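Local coordinates for cytochrome c' (Rubrivivax gelatinosus, PDB 2J8W), which carries a covalently bound, high-spin heme c with no sixth ligand and probably takes part in electron transfer, although its exact function is unknown, at residues A[10-15]-A[69-74]; A[54-59]-A[80-85]; A[86-91]-A[116-121]. All blocks are in the same frame, centred on the assembly; numbering follows the deposited sequence. Where two conformers were deposited one is given.

Overall arrangement
The three contacts follow one another round part of the rim of a single covalently bound heme c. Contact 1 joins helix 5-30 to the loop before helix 74-77, contact 2 joins an earlier part of that loop to helix 79-102, and contact 3 joins helix 79-102 to helix 105-126. Along the chain the segments of contacts 1 and 2 alternate, while contact 3 follows both. The centres of contacts 1 and 2 lie about 10 Å apart, as do those of contacts 2 and 3; the centres of contacts 1 and 3 are about 16 Å apart, and these two do not touch. Together they hold a propionate at one end of the heme, pack its hydrocarbon edge and include one thioether attachment.

Contact 1. Residues A[10-15]-A[69-74]; sequences EYRQSA and TEAKPA. With HEC (heme c), chain C.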
loop_
_atom_site.group_PDB
_atom_site.type_symbol
_atom_site.label_atom_id
_atom_site.label_comp_id
_atom_site.label_asym_id
_atom_site.label_seq_id
_atom_site.Cartn_x
_atom_site.Cartn_y
_atom_site.Cartn_z
ATOM N N GLU A 10 1.808 -2.818 -11.829
ATOM C CA GLU A 10 2.176 -3.478 -10.580
ATOM C C GLU A 10 1.753 -2.617 -9.391
ATOM O O GLU A 10 1.380 -3.129 -8.333
ATOM C CB GLU A 10 3.672 -3.731 -10.535
ATOM C CG GLU A 10 4.210 -4.788 -11.491
ATOM C CD GLU A 10 5.695 -5.039 -11.206
ATOM O OE1 GLU A 10 5.981 -5.759 -10.243
ATOM O OE2 GLU A 10 6.580 -4.483 -11.864
ATOM N N TYR A 11 1.845 -1.291 -9.530
ATOM C CA TYR A 11 1.449 -0.366 -8.449
ATOM C C TYR A 11 -0.020 -0.490 -8.158
ATOM O O TYR A 11 -0.414 -0.637 -6.999
ATOM C CB TYR A 11 1.770 1.044 -8.902
ATOM C CG TYR A 11 1.401 2.131 -7.917
ATOM C CD1 TYR A 11 2.348 2.646 -7.036
ATOM C CD2 TYR A 11 0.138 2.689 -7.914
ATOM C CE1 TYR A 11 2.028 3.693 -6.144
ATOM C CE2 TYR A 11 -0.192 3.730 -7.037
ATOM C CZ TYR A 11 0.735 4.200 -6.153
ATOM O OH TYR A 11 0.387 5.218 -5.302
ATOM N N ARG A 12 -0.880 -0.439 -9.179
ATOM C CA ARG A 12 -2.307 -0.478 -8.887
ATOM C C ARG A 12 -2.703 -1.847 -8.333
ATOM O O ARG A 12 -3.516 -1.934 -7.400
ATOM C CB ARG A 12 -3.116 -0.098 -10.129
ATOM C CG ARG A 12 -3.121 -1.087 -11.303
ATOM C CD ARG A 12 -3.296 -0.339 -12.605
ATOM N NE ARG A 12 -3.543 -1.279 -13.712
ATOM C CZ ARG A 12 -3.423 -0.939 -14.990
ATOM N NH1 ARG A 12 -3.035 0.281 -15.297
ATOM N NH2 ARG A 12 -3.714 -1.788 -15.979
ATOM N N GLN A 13 -2.138 -2.922 -8.875
ATOM C CA GLN A 13 -2.403 -4.232 -8.309
ATOM C C GLN A 13 -2.011 -4.303 -6.855
ATOM O O GLN A 13 -2.754 -4.854 -6.035
ATOM C CB GLN A 13 -1.653 -5.306 -9.114
ATOM C CG GLN A 13 -2.222 -5.531 -10.523
ATOM C CD GLN A 13 -1.356 -6.401 -11.405
ATOM O OE1 GLN A 13 -0.183 -6.656 -11.093
ATOM N NE2 GLN A 13 -1.935 -6.873 -12.502
ATOM N N SER A 14 -0.826 -3.818 -6.544
ATOM C CA SER A 14 -0.328 -3.815 -5.171
ATOM C C SER A 14 -1.260 -3.027 -4.259
ATOM O O SER A 14 -1.575 -3.476 -3.156
ATOM C CB SER A 14 1.069 -3.213 -5.168
ATOM O OG SER A 14 2.009 -4.058 -5.818
ATOM N N ALA A 15 -1.683 -1.834 -4.670
ATOM C CA ALA A 15 -2.600 -1.077 -3.848
ATOM C C ALA A 15 -3.902 -1.810 -3.627
ATOM O O ALA A 15 -4.412 -1.837 -2.501
ATOM C CB ALA A 15 -2.816 0.306 -4.420
ATOM N N THR A 69 -2.084 -8.030 -16.189
ATOM C CA THR A 69 -3.131 -7.130 -15.963
ATOM C C THR A 69 -4.475 -7.821 -16.208
ATOM O O THR A 69 -4.622 -8.583 -17.178
ATOM C CB THR A 69 -3.059 -5.775 -16.675
ATOM O OG1 THR A 69 -4.110 -4.935 -16.160
ATOM C CG2 THR A 69 -3.246 -5.882 -18.219
ATOM N N GLU A 70 -5.430 -7.573 -15.312
ATOM C CA GLU A 70 -6.809 -7.953 -15.467
ATOM C C GLU A 70 -7.720 -6.770 -15.753
ATOM O O GLU A 70 -8.941 -6.897 -15.728
ATOM C CB GLU A 70 -7.274 -8.694 -14.202
ATOM C CG GLU A 70 -6.456 -9.952 -13.878
ATOM C CD GLU A 70 -6.898 -10.600 -12.599
ATOM O OE1 GLU A 70 -7.037 -9.893 -11.548
ATOM O OE2 GLU A 70 -7.096 -11.830 -12.634
ATOM N N ALA A 71 -7.143 -5.611 -16.075
ATOM C CA ALA A 71 -7.944 -4.440 -16.439
ATOM C C ALA A 71 -8.559 -4.698 -17.851
ATOM O O ALA A 71 -7.838 -4.951 -18.840
ATOM C CB ALA A 71 -7.060 -3.187 -16.497
ATOM N N LYS A 72 -9.876 -4.555 -17.958
ATOM C CA LYS A 72 -10.545 -4.746 -19.254
ATOM C C LYS A 72 -10.293 -3.546 -20.145
ATOM O O LYS A 72 -10.085 -2.433 -19.682
ATOM C CB LYS A 72 -12.036 -4.937 -19.058
ATOM C CG LYS A 72 -12.383 -6.291 -18.503
ATOM C CD LYS A 72 -13.869 -6.415 -18.182
ATOM N N PRO A 73 -10.308 -3.753 -21.483
ATOM C CA PRO A 73 -10.158 -2.609 -22.390
ATOM C C PRO A 73 -11.125 -1.475 -22.087
ATOM O O PRO A 73 -10.797 -0.323 -22.338
ATOM C CB PRO A 73 -10.435 -3.224 -23.769
ATOM C CG PRO A 73 -10.101 -4.627 -23.626
ATOM C CD PRO A 73 -10.363 -5.034 -22.216
ATOM N N ALA A 74 -12.311 -1.805 -21.585
ATOM C CA ALA A 74 -13.327 -0.807 -21.257
ATOM C C ALA A 74 -12.840 0.253 -20.278
ATOM O O ALA A 74 -13.403 1.354 -20.240
ATOM C CB ALA A 74 -14.558 -1.486 -20.674
HETATM FE FE HEC C . -10.410 -3.740 -7.594
HETATM C CHA HEC C . -7.906 -5.473 -9.183
HETATM C CHB HEC C . -9.831 -5.488 -4.768
HETATM C CHC HEC C . -12.311 -1.503 -5.798
HETATM C CHD HEC C . -10.903 -1.867 -10.409
HETATM N NA HEC C . -9.100 -5.174 -7.082
HETATM C C1A HEC C . -8.171 -5.823 -7.878
HETATM C C2A HEC C . -7.533 -6.882 -7.143
HETATM C C3A HEC C . -8.071 -6.888 -5.909
HETATM C C4A HEC C . -9.042 -5.810 -5.856
HETATM C CMA HEC C . -7.722 -7.782 -4.718
HETATM C CAA HEC C . -6.463 -7.821 -7.692
HETATM C CBA HEC C . -5.077 -7.250 -7.526
HETATM C CGA HEC C . -4.049 -8.339 -7.961
HETATM O O1A HEC C . -4.389 -9.547 -8.161
HETATM O O2A HEC C . -2.821 -8.081 -8.159
HETATM N NB HEC C . -10.938 -3.483 -5.621
HETATM C C1B HEC C . -10.697 -4.429 -4.677
HETATM C C2B HEC C . -11.445 -4.086 -3.492
HETATM C C3B HEC C . -12.125 -2.965 -3.764
HETATM C C4B HEC C . -11.811 -2.562 -5.115
HETATM C CMB HEC C . -11.491 -4.886 -2.181
HETATM C CAB HEC C . -13.045 -2.174 -2.849
HETATM C CBB HEC C . -12.664 -1.929 -1.496
HETATM N NC HEC C . -11.343 -2.042 -7.995
HETATM C C1C HEC C . -12.131 -1.275 -7.147
HETATM C C2C HEC C . -12.804 -0.215 -7.855
HETATM C C3C HEC C . -12.404 -0.302 -9.148
HETATM C C4C HEC C . -11.519 -1.457 -9.263
HETATM C CMC HEC C . -13.734 0.812 -7.206
HETATM C CAC HEC C . -12.805 0.609 -10.352
HETATM C CBC HEC C . -13.259 1.899 -10.131
HETATM N ND HEC C . -9.548 -3.670 -9.460
HETATM C C1D HEC C . -9.973 -2.843 -10.501
HETATM C C2D HEC C . -9.246 -3.182 -11.705
HETATM C C3D HEC C . -8.336 -4.251 -11.333
HETATM C C4D HEC C . -8.557 -4.520 -9.918
HETATM C CMD HEC C . -9.407 -2.544 -13.069
HETATM C CAD HEC C . -7.307 -4.918 -12.200
HETATM C CBD HEC C . -5.964 -4.189 -12.022
HETATM C CGD HEC C . -4.924 -4.796 -12.953
HETATM O O1D HEC C . -4.211 -4.009 -13.618
HETATM O O2D HEC C . -4.767 -6.069 -12.990
#
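Arg12 and Thr69 meet chiefly through a third party, converging on the same oxygen of a heme propionate. Arg12 NE donates to O1D of the heme at 2.8 Å (163°), and in the conformer described here, one of two for Thr69, OG1 donates to that same O1D at 2.7 Å; Arg12 NH2 adds only a weak bond. The other oxygen, O2D, is shared in the same way: Gln13 NE2 reaches it from the helix at 3.0 Å, and the backbone N of Glu70 from the loop at 2.8 Å, both nearly straight at 175°. Helix and loop therefore each supply one good donor to each oxygen, which should fix the rotation of the carboxylate, and the nearby guanidinium probably favours its ionised form. The Thr69 hydroxyl can face the heme because it stands anti to the backbone N (chi1 -172°); it also accepts from Ala71 N at 3.1 Å, closing an ST turn. Both Thr69 OG1 and the propionate carbon CGD lie at the edge of the Arg12 guanidinium, in its plane, while Ala71 CB packs 3.7 Å from Arg12 NH2. Replacing Arg12 with a leucine would probably leave O1D without its charged partner and the carboxylate freer to turn. The buried guanidinium is also held from the long loop after helix 38-52, NH1 by Ala58 O and NH2 by Thr63 O. Trp76 of helix 74-77 packs on Arg12 and Ala71, Lys127 forms a salt bridge with Glu70, and another side of helix 5-30 places Tyr11 against His22 of the second subunit.

Contact 2. Residues A[54-59]-A[80-85]; sequences LPLTAF and AGFKAA. With HEC (heme c), chain C.
Phe82 points the edge of its ring at the face of Phe59 in a T-shaped stack, the centroids 5.1 Å apart and the planes at 63°. Phe82 CZ is the leading atom, standing 3.9 Å above the plane of the Phe59 ring and over its centre. The same CZ also meets Leu56, whose CD2 methyl approaches it obliquely at 3.6 Å, so two side chains of the loop receive one aromatic tip from the helix. Each of the three also touches the heme: Phe59 CE1 lies 3.6 Å from the methyl CMD, Phe82 CE1 packs on the thioether carbon CAC, and Leu56 CD2 on CBC. Phe82 reaches from its helix to the loop, its ring swung away from its own amide nitrogen (chi1 -166°). Further out, the turn carrying Leu56 is braced by Thr57, whose OG1 donates to Leu54 O at 2.7 Å in the carbonyl plane, alongside the backbone bond from Thr57 N to the same oxygen. Arg12 and Val75 pack on Phe59, while Phe126 makes a second edge-to-face pair with Phe82, so the aromatic packing continues into helix 105-126. Entirely apolar across its two segments, the arrangement forms part of the hydrophobic wall around the heme edge in the four-helix-bundle fold of cytochrome c'.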
loop_
_atom_site.group_PDB
_atom_site.type_symbol
_atom_site.label_atom_id
_atom_site.label_comp_id
_atom_site.label_asym_id
_atom_site.label_seq_id
_atom_site.Cartn_x
_atom_site.Cartn_y
_atom_site.Cartn_z
ATOM N N LEU A 54 -4.890 5.720 -4.064
ATOM C CA LEU A 54 -3.723 5.375 -4.866
ATOM C C LEU A 54 -3.999 4.642 -6.210
ATOM O O LEU A 54 -3.442 5.044 -7.216
ATOM C CB LEU A 54 -2.724 4.553 -4.033
ATOM C CG LEU A 54 -2.318 5.156 -2.685
ATOM C CD1 LEU A 54 -1.264 4.315 -2.034
ATOM C CD2 LEU A 54 -1.840 6.634 -2.928
ATOM N N PRO A 55 -4.717 3.515 -6.242
ATOM C CA PRO A 55 -4.643 2.712 -7.466
ATOM C C PRO A 55 -5.245 3.373 -8.689
ATOM O O PRO A 55 -4.844 3.057 -9.813
ATOM C CB PRO A 55 -5.402 1.447 -7.101
ATOM C CG PRO A 55 -6.314 1.849 -5.948
ATOM C CD PRO A 55 -5.550 2.891 -5.198
ATOM N N LEU A 56 -6.276 4.192 -8.495
ATOM C CA LEU A 56 -7.011 4.746 -9.626
ATOM C C LEU A 56 -6.226 5.880 -10.278
ATOM O O LEU A 56 -6.617 6.320 -11.339
ATOM C CB LEU A 56 -8.472 5.048 -9.218
ATOM C CG LEU A 56 -9.238 3.786 -8.762
ATOM C CD1 LEU A 56 -10.469 4.007 -7.917
ATOM C CD2 LEU A 56 -9.638 2.921 -9.988
ATOM N N THR A 57 -5.081 6.255 -9.714
ATOM C CA THR A 57 -4.126 7.178 -10.298
ATOM C C THR A 57 -3.167 6.515 -11.267
ATOM O O THR A 57 -2.356 7.174 -11.900
ATOM C CB THR A 57 -3.261 7.899 -9.214
ATOM O OG1 THR A 57 -2.319 6.992 -8.623
ATOM C CG2 THR A 57 -4.108 8.592 -8.114
ATOM N N ALA A 58 -3.272 5.204 -11.406
ATOM C CA ALA A 58 -2.269 4.360 -12.117
ATOM C C ALA A 58 -2.895 3.612 -13.320
ATOM O O ALA A 58 -2.444 2.546 -13.704
ATOM C CB ALA A 58 -1.599 3.419 -11.141
ATOM N N PHE A 59 -3.932 4.207 -13.908
ATOM C CA PHE A 59 -4.583 3.705 -15.130
ATOM C C PHE A 59 -4.448 4.748 -16.258
ATOM O O PHE A 59 -5.380 4.969 -17.033
ATOM C CB PHE A 59 -6.058 3.350 -14.918
ATOM C CG PHE A 59 -6.309 2.146 -14.056
ATOM C CD1 PHE A 59 -6.483 0.895 -14.621
ATOM C CD2 PHE A 59 -6.431 2.274 -12.678
ATOM C CE1 PHE A 59 -6.762 -0.202 -13.828
ATOM C CE2 PHE A 59 -6.716 1.195 -11.890
ATOM C CZ PHE A 59 -6.858 -0.043 -12.435
ATOM N N ALA A 80 -15.662 7.355 -19.143
ATOM C CA ALA A 80 -16.728 7.930 -18.315
ATOM C C ALA A 80 -17.314 6.919 -17.327
ATOM O O ALA A 80 -17.590 7.235 -16.138
ATOM C CB ALA A 80 -17.846 8.488 -19.198
ATOM N N GLY A 81 -17.492 5.687 -17.784
ATOM C CA GLY A 81 -18.021 4.621 -16.969
ATOM C C GLY A 81 -17.031 4.293 -15.868
ATOM O O GLY A 81 -17.419 4.104 -14.688
ATOM N N PHE A 82 -15.748 4.232 -16.230
ATOM C CA PHE A 82 -14.707 3.931 -15.241
ATOM C C PHE A 82 -14.646 5.028 -14.184
ATOM O O PHE A 82 -14.536 4.740 -12.957
ATOM C CB PHE A 82 -13.344 3.762 -15.911
ATOM C CG PHE A 82 -12.313 3.133 -15.001
ATOM C CD1 PHE A 82 -12.476 1.841 -14.580
ATOM C CD2 PHE A 82 -11.184 3.825 -14.622
ATOM C CE1 PHE A 82 -11.547 1.245 -13.734
ATOM C CE2 PHE A 82 -10.235 3.221 -13.761
ATOM C CZ PHE A 82 -10.424 1.945 -13.365
ATOM N N LYS A 83 -14.719 6.284 -14.597
ATOM C CA LYS A 83 -14.681 7.431 -13.655
ATOM C C LYS A 83 -15.897 7.413 -12.732
ATOM O O LYS A 83 -15.772 7.706 -11.514
ATOM C CB LYS A 83 -14.622 8.762 -14.434
ATOM C CG LYS A 83 -14.772 10.006 -13.597
ATOM C CD LYS A 83 -13.563 10.356 -12.796
ATOM C CE LYS A 83 -13.743 11.700 -12.103
ATOM N NZ LYS A 83 -14.477 12.691 -12.950
ATOM N N ALA A 84 -17.062 7.055 -13.263
ATOM C CA ALA A 84 -18.274 6.977 -12.431
ATOM C C ALA A 84 -18.087 5.898 -11.374
ATOM O O ALA A 84 -18.455 6.068 -10.189
ATOM C CB ALA A 84 -19.546 6.711 -13.293
ATOM N N ALA A 85 -17.517 4.786 -11.802
ATOM C CA ALA A 85 -17.231 3.703 -10.861
ATOM C C ALA A 85 -16.234 4.100 -9.756
ATOM O O ALA A 85 -16.400 3.766 -8.576
ATOM C CB ALA A 85 -16.738 2.443 -11.626
HETATM FE FE HEC C . -10.410 -3.740 -7.594
HETATM C CHA HEC C . -7.906 -5.473 -9.183
HETATM C CHB HEC C . -9.831 -5.488 -4.768
HETATM C CHC HEC C . -12.311 -1.503 -5.798
HETATM C CHD HEC C . -10.903 -1.867 -10.409
HETATM N NA HEC C . -9.100 -5.174 -7.082
HETATM C C1A HEC C . -8.171 -5.823 -7.878
HETATM C C2A HEC C . -7.533 -6.882 -7.143
HETATM C C3A HEC C . -8.071 -6.888 -5.909
HETATM C C4A HEC C . -9.042 -5.810 -5.856
HETATM C CMA HEC C . -7.722 -7.782 -4.718
HETATM C CAA HEC C . -6.463 -7.821 -7.692
HETATM C CBA HEC C . -5.077 -7.250 -7.526
HETATM C CGA HEC C . -4.049 -8.339 -7.961
HETATM O O1A HEC C . -4.389 -9.547 -8.161
HETATM O O2A HEC C . -2.821 -8.081 -8.159
HETATM N NB HEC C . -10.938 -3.483 -5.621
HETATM C C1B HEC C . -10.697 -4.429 -4.677
HETATM C C2B HEC C . -11.445 -4.086 -3.492
HETATM C C3B HEC C . -12.125 -2.965 -3.764
HETATM C C4B HEC C . -11.811 -2.562 -5.115
HETATM C CMB HEC C . -11.491 -4.886 -2.181
HETATM C CAB HEC C . -13.045 -2.174 -2.849
HETATM C CBB HEC C . -12.664 -1.929 -1.496
HETATM N NC HEC C . -11.343 -2.042 -7.995
HETATM C C1C HEC C . -12.131 -1.275 -7.147
HETATM C C2C HEC C . -12.804 -0.215 -7.855
HETATM C C3C HEC C . -12.404 -0.302 -9.148
HETATM C C4C HEC C . -11.519 -1.457 -9.263
HETATM C CMC HEC C . -13.734 0.812 -7.206
HETATM C CAC HEC C . -12.805 0.609 -10.352
HETATM C CBC HEC C . -13.259 1.899 -10.131
HETATM N ND HEC C . -9.548 -3.670 -9.460
HETATM C C1D HEC C . -9.973 -2.843 -10.501
HETATM C C2D HEC C . -9.246 -3.182 -11.705
HETATM C C3D HEC C . -8.336 -4.251 -11.333
HETATM C C4D HEC C . -8.557 -4.520 -9.918
HETATM C CMD HEC C . -9.407 -2.544 -13.069
HETATM C CAD HEC C . -7.307 -4.918 -12.200
HETATM C CBD HEC C . -5.964 -4.189 -12.022
HETATM C CGD HEC C . -4.924 -4.796 -12.953
HETATM O O1D HEC C . -4.211 -4.009 -13.618
HETATM O O2D HEC C . -4.767 -6.069 -12.990
#

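Contact 3. Residues A[86-91]-A[116-121]; sequences ADKFAA and GGACKG. With HEC (heme c), chain C.
Phe89 and Ala118 bring two antiparallel, successive helices very close together, their CA atoms only 4.9 Å apart. The small side chain of Ala118 probably allows this approach: its CB points at the other helix and rests 3.6 Å from Phe89 CA and 4.0 Å from Phe89 CB, so a methyl group meets main chain almost directly. Relative to the Phe89 ring, that methyl lies at the edge. On the solvent side, Lys88 brings the base of a side chain extended as far as CE alongside, CG 4.3 Å from Ala118 CB, before running on past the glycine-bearing surface of helix 105-126. The Phe89 ring itself turns to the heme. A chi1 of 175° puts the ring beside its own carbonyl carbon and against the heme, one face over the meso carbon CHC, which stands 4.3 Å above the ring plane and is offset toward the rim. Phe89 CB packs tightly against the heme methyl CMC at 3.4 Å, and CE1 touches the thioether-bearing carbon CAB at 3.6 Å. That carbon is bonded to the facing helix, because Cys119 SG joins CAB covalently at 1.9 Å; Cys119 and Cys122 belong to the Cys-Lys-Gly-Cys-His heme-binding motif, whose His123 is the axial ligand of the iron. Leu56 from the loop after helix 38-52 packs on Ala86 and Phe89. Across the two segments there is no hydrogen bond, so they are held by apolar packing with each other and with the heme, while the thioether makes the cofactor a permanent part of the interior that Phe89 helps to line.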
loop_
_atom_site.group_PDB
_atom_site.type_symbol
_atom_site.label_atom_id
_atom_site.label_comp_id
_atom_site.label_asym_id
_atom_site.label_seq_id
_atom_site.Cartn_x
_atom_site.Cartn_y
_atom_site.Cartn_z
ATOM N N ALA A 86 -15.207 4.809 -10.148
ATOM C CA ALA A 86 -14.202 5.342 -9.221
ATOM C C ALA A 86 -14.814 6.328 -8.244
ATOM O O ALA A 86 -14.543 6.275 -7.029
ATOM C CB ALA A 86 -13.075 6.019 -10.011
ATOM N N ASP A 87 -15.668 7.200 -8.750
ATOM C CA ASP A 87 -16.288 8.190 -7.889
ATOM C C ASP A 87 -17.271 7.572 -6.912
ATOM O O ASP A 87 -17.367 8.041 -5.785
ATOM C CB ASP A 87 -17.055 9.210 -8.746
ATOM C CG ASP A 87 -16.149 10.179 -9.498
ATOM O OD1 ASP A 87 -14.946 10.273 -9.171
ATOM O OD2 ASP A 87 -16.666 10.911 -10.399
ATOM N N LYS A 88 -17.979 6.530 -7.314
ATOM C CA LYS A 88 -18.885 5.821 -6.413
ATOM C C LYS A 88 -18.081 5.183 -5.275
ATOM O O LYS A 88 -18.490 5.191 -4.136
ATOM C CB LYS A 88 -19.633 4.749 -7.194
ATOM C CG LYS A 88 -20.706 3.993 -6.421
ATOM C CD LYS A 88 -21.362 2.919 -7.279
ATOM C CE LYS A 88 -22.374 2.150 -6.507
ATOM N NZ LYS A 88 -23.658 2.855 -6.471
ATOM N N PHE A 89 -16.942 4.592 -5.607
ATOM C CA PHE A 89 -16.045 4.025 -4.599
ATOM C C PHE A 89 -15.540 5.123 -3.660
ATOM O O PHE A 89 -15.560 4.953 -2.429
ATOM C CB PHE A 89 -14.898 3.355 -5.342
ATOM C CG PHE A 89 -13.803 2.814 -4.460
ATOM C CD1 PHE A 89 -14.068 1.898 -3.454
ATOM C CD2 PHE A 89 -12.497 3.240 -4.644
ATOM C CE1 PHE A 89 -13.054 1.407 -2.673
ATOM C CE2 PHE A 89 -11.475 2.703 -3.859
ATOM C CZ PHE A 89 -11.768 1.794 -2.892
ATOM N N ALA A 90 -15.054 6.235 -4.194
ATOM C CA ALA A 90 -14.540 7.297 -3.322
ATOM C C ALA A 90 -15.613 7.805 -2.346
ATOM O O ALA A 90 -15.341 8.099 -1.162
ATOM C CB ALA A 90 -13.991 8.462 -4.142
ATOM N N ALA A 91 -16.842 7.921 -2.814
ATOM C CA ALA A 91 -17.929 8.376 -1.950
ATOM C C ALA A 91 -18.202 7.386 -0.821
ATOM O O ALA A 91 -18.432 7.795 0.319
ATOM C CB ALA A 91 -19.205 8.578 -2.794
ATOM N N GLY A 116 -18.183 -2.222 -0.327
ATOM C CA GLY A 116 -18.120 -3.478 -1.028
ATOM C C GLY A 116 -18.921 -3.483 -2.315
ATOM O O GLY A 116 -18.464 -4.032 -3.336
ATOM N N GLY A 117 -20.100 -2.865 -2.296
ATOM C CA GLY A 117 -20.889 -2.717 -3.531
ATOM C C GLY A 117 -20.153 -1.933 -4.608
ATOM O O GLY A 117 -20.242 -2.239 -5.800
ATOM N N ALA A 118 -19.364 -0.959 -4.191
ATOM C CA ALA A 118 -18.587 -0.184 -5.160
ATOM C C ALA A 118 -17.427 -1.017 -5.723
ATOM O O ALA A 118 -17.070 -0.877 -6.905
ATOM C CB ALA A 118 -18.099 1.090 -4.508
ATOM N N CYS A 119 -16.792 -1.853 -4.901
ATOM C CA CYS A 119 -15.753 -2.743 -5.427
ATOM C C CYS A 119 -16.348 -3.619 -6.530
ATOM O O CYS A 119 -15.822 -3.674 -7.642
ATOM C CB CYS A 119 -15.168 -3.680 -4.368
ATOM S SG CYS A 119 -14.737 -3.018 -2.756
ATOM N N LYS A 120 -17.465 -4.252 -6.210
ATOM C CA LYS A 120 -18.088 -5.229 -7.106
ATOM C C LYS A 120 -18.593 -4.549 -8.359
ATOM O O LYS A 120 -18.452 -5.116 -9.467
ATOM C CB LYS A 120 -19.241 -5.913 -6.389
ATOM C CG LYS A 120 -20.072 -6.787 -7.272
ATOM N N GLY A 121 -19.158 -3.355 -8.228
ATOM C CA GLY A 121 -19.740 -2.681 -9.396
ATOM C C GLY A 121 -18.673 -2.325 -10.376
ATOM O O GLY A 121 -18.887 -2.457 -11.578
HETATM FE FE HEC C . -10.410 -3.740 -7.594
HETATM C CHA HEC C . -7.906 -5.473 -9.183
HETATM C CHB HEC C . -9.831 -5.488 -4.768
HETATM C CHC HEC C . -12.311 -1.503 -5.798
HETATM C CHD HEC C . -10.903 -1.867 -10.409
HETATM N NA HEC C . -9.100 -5.174 -7.082
HETATM C C1A HEC C . -8.171 -5.823 -7.878
HETATM C C2A HEC C . -7.533 -6.882 -7.143
HETATM C C3A HEC C . -8.071 -6.888 -5.909
HETATM C C4A HEC C . -9.042 -5.810 -5.856
HETATM C CMA HEC C . -7.722 -7.782 -4.718
HETATM C CAA HEC C . -6.463 -7.821 -7.692
HETATM C CBA HEC C . -5.077 -7.250 -7.526
HETATM C CGA HEC C . -4.049 -8.339 -7.961
HETATM O O1A HEC C . -4.389 -9.547 -8.161
HETATM O O2A HEC C . -2.821 -8.081 -8.159
HETATM N NB HEC C . -10.938 -3.483 -5.621
HETATM C C1B HEC C . -10.697 -4.429 -4.677
HETATM C C2B HEC C . -11.445 -4.086 -3.492
HETATM C C3B HEC C . -12.125 -2.965 -3.764
HETATM C C4B HEC C . -11.811 -2.562 -5.115
HETATM C CMB HEC C . -11.491 -4.886 -2.181
HETATM C CAB HEC C . -13.045 -2.174 -2.849
HETATM C CBB HEC C . -12.664 -1.929 -1.496
HETATM N NC HEC C . -11.343 -2.042 -7.995
HETATM C C1C HEC C . -12.131 -1.275 -7.147
HETATM C C2C HEC C . -12.804 -0.215 -7.855
HETATM C C3C HEC C . -12.404 -0.302 -9.148
HETATM C C4C HEC C . -11.519 -1.457 -9.263
HETATM C CMC HEC C . -13.734 0.812 -7.206
HETATM C CAC HEC C . -12.805 0.609 -10.352
HETATM C CBC HEC C . -13.259 1.899 -10.131
HETATM N ND HEC C . -9.548 -3.670 -9.460
HETATM C C1D HEC C . -9.973 -2.843 -10.501
HETATM C C2D HEC C . -9.246 -3.182 -11.705
HETATM C C3D HEC C . -8.336 -4.251 -11.333
HETATM C C4D HEC C . -8.557 -4.520 -9.918
HETATM C CMD HEC C . -9.407 -2.544 -13.069
HETATM C CAD HEC C . -7.307 -4.918 -12.200
HETATM C CBD HEC C . -5.964 -4.189 -12.022
HETATM C CGD HEC C . -4.924 -4.796 -12.953
HETATM O O1D HEC C . -4.211 -4.009 -13.618
HETATM O O2D HEC C . -4.767 -6.069 -12.990
#